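PDB 6XRF: PAAR motif family protein from Pseudomonas aeruginosa, which is probably a type VI secretion effector, represented here by the N-terminal helical part of a PAAR-family protein of the kind that caps the secretion spike. Local coordinates for residues 7-12 and 47-52. Sequence-based numbering, arbitrary orientation.
Sequences ARLGDE and AAVILA
V49 begins the contact on helix 45-57, its CG1 meeting CD1 of L9 on helix 3-14 at 3.8 Å, with the two side chains crossing at about a right angle. L9 suits its place because CG, anti to the backbone N (chi1 -167°), carries the branched end across, so that CD1 touches both V49 and I50. V49 also packs on an apolar side chain of another protein chain, where a compact branched residue fits. I50 follows and buries the most surface here: its CG1-CD1 arm packs on L9, while its CG2 methyl meets R8. CG1 of I50 lies 4.0 Å from CD1 of L9, and CD1 of I50 rests near N and CB of that leucine. CG2 of I50 sits over one face of the R8 guanidinium, 3.6 Å from CZ of R8 and displaced toward the rim. R8 suits this border because its long extended chain offers aliphatic length and a flat end. At the edge of that end, nearly in plane, NE of R8 donates an almost straight hydrogen bond (168°) to OE2 of E12, 3.2 Å away, within an i to i+4 salt bridge. A water donates to OE1 of E12 and O of I50, bridging the helices and giving both oxygens a partner. Beyond I50, the small methyl of A52 packs against L31 and I32 of helix 25-37. The two segments, inclined at 47°, thus join through an apolar centre with a polar margin, where the ion pair probably steadies both the guanidinium and the water-binding carboxylate.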
# COMPACT_ATOMS: atom_id res chain seq x y z
N ALA C 7 -2.21 -10.26 8.71
CA ALA C 7 -2.52 -10.07 10.13
C ALA C 7 -1.51 -9.14 10.78
O ALA C 7 -1.88 -8.22 11.51
CB ALA C 7 -2.55 -11.42 10.84
N ARG C 8 -0.22 -9.36 10.52
CA ARG C 8 0.80 -8.47 11.08
C ARG C 8 0.57 -7.04 10.61
O ARG C 8 0.59 -6.10 11.41
CB ARG C 8 2.20 -8.96 10.69
CG ARG C 8 3.34 -8.21 11.40
CD ARG C 8 4.70 -8.85 11.13
NE ARG C 8 5.79 -7.89 11.33
CZ ARG C 8 7.09 -8.18 11.23
NH1 ARG C 8 7.49 -9.41 10.94
NH2 ARG C 8 7.99 -7.23 11.43
N LEU C 9 0.34 -6.85 9.30
CA LEU C 9 0.16 -5.51 8.77
C LEU C 9 -1.07 -4.84 9.37
O LEU C 9 -0.99 -3.73 9.90
CB LEU C 9 0.05 -5.56 7.24
CG LEU C 9 0.17 -4.23 6.49
CD1 LEU C 9 1.39 -3.43 6.93
CD2 LEU C 9 0.24 -4.50 4.99
N GLY C 10 -2.22 -5.52 9.30
CA GLY C 10 -3.43 -4.95 9.86
C GLY C 10 -3.30 -4.62 11.34
O GLY C 10 -3.83 -3.62 11.81
N ASP C 11 -2.58 -5.47 12.08
CA ASP C 11 -2.33 -5.19 13.49
C ASP C 11 -1.44 -3.96 13.65
O ASP C 11 -1.74 -3.05 14.43
CB ASP C 11 -1.70 -6.40 14.16
CG ASP C 11 -1.47 -6.20 15.64
OD1 ASP C 11 -2.46 -6.24 16.40
OD2 ASP C 11 -0.31 -6.00 16.05
N GLU C 12 -0.32 -3.93 12.92
CA GLU C 12 0.63 -2.83 13.08
C GLU C 12 -0.01 -1.48 12.77
O GLU C 12 0.17 -0.52 13.52
CB GLU C 12 1.85 -3.07 12.19
CG GLU C 12 3.04 -3.66 12.94
CD GLU C 12 4.12 -4.20 12.01
OE1 GLU C 12 4.13 -3.82 10.82
OE2 GLU C 12 4.96 -5.00 12.47
N ALA C 47 4.23 -7.99 2.43
CA ALA C 47 5.57 -8.19 2.96
C ALA C 47 6.42 -6.93 2.83
O ALA C 47 7.15 -6.56 3.75
CB ALA C 47 6.25 -9.36 2.24
N ALA C 48 6.32 -6.24 1.68
CA ALA C 48 7.15 -5.06 1.46
C ALA C 48 6.82 -3.96 2.46
O ALA C 48 7.72 -3.37 3.07
CB ALA C 48 6.97 -4.55 0.03
N VAL C 49 5.53 -3.66 2.63
CA VAL C 49 5.13 -2.59 3.54
C VAL C 49 5.57 -2.90 4.96
O VAL C 49 6.00 -2.01 5.71
CB VAL C 49 3.61 -2.35 3.44
CG1 VAL C 49 3.17 -1.26 4.40
CG2 VAL C 49 3.23 -1.99 2.01
N ILE C 50 5.48 -4.18 5.36
CA ILE C 50 5.92 -4.57 6.70
C ILE C 50 7.40 -4.24 6.89
O ILE C 50 7.79 -3.60 7.87
CB ILE C 50 5.63 -6.06 6.94
CG1 ILE C 50 4.17 -6.25 7.35
CG2 ILE C 50 6.56 -6.63 8.01
CD1 ILE C 50 3.61 -7.62 7.02
N LEU C 51 8.24 -4.68 5.95
CA LEU C 51 9.67 -4.44 6.07
C LEU C 51 9.99 -2.95 6.10
O LEU C 51 10.87 -2.51 6.85
CB LEU C 51 10.40 -5.13 4.92
CG LEU C 51 11.92 -4.97 4.81
CD1 LEU C 51 12.63 -5.60 6.00
CD2 LEU C 51 12.42 -5.58 3.50
N ALA C 52 9.27 -2.16 5.30
CA ALA C 52 9.46 -0.71 5.33
C ALA C 52 9.24 -0.16 6.74
O ALA C 52 9.95 0.76 7.17
CB ALA C 52 8.51 -0.05 4.34
O HOH W 1 6.78 -4.01 10.20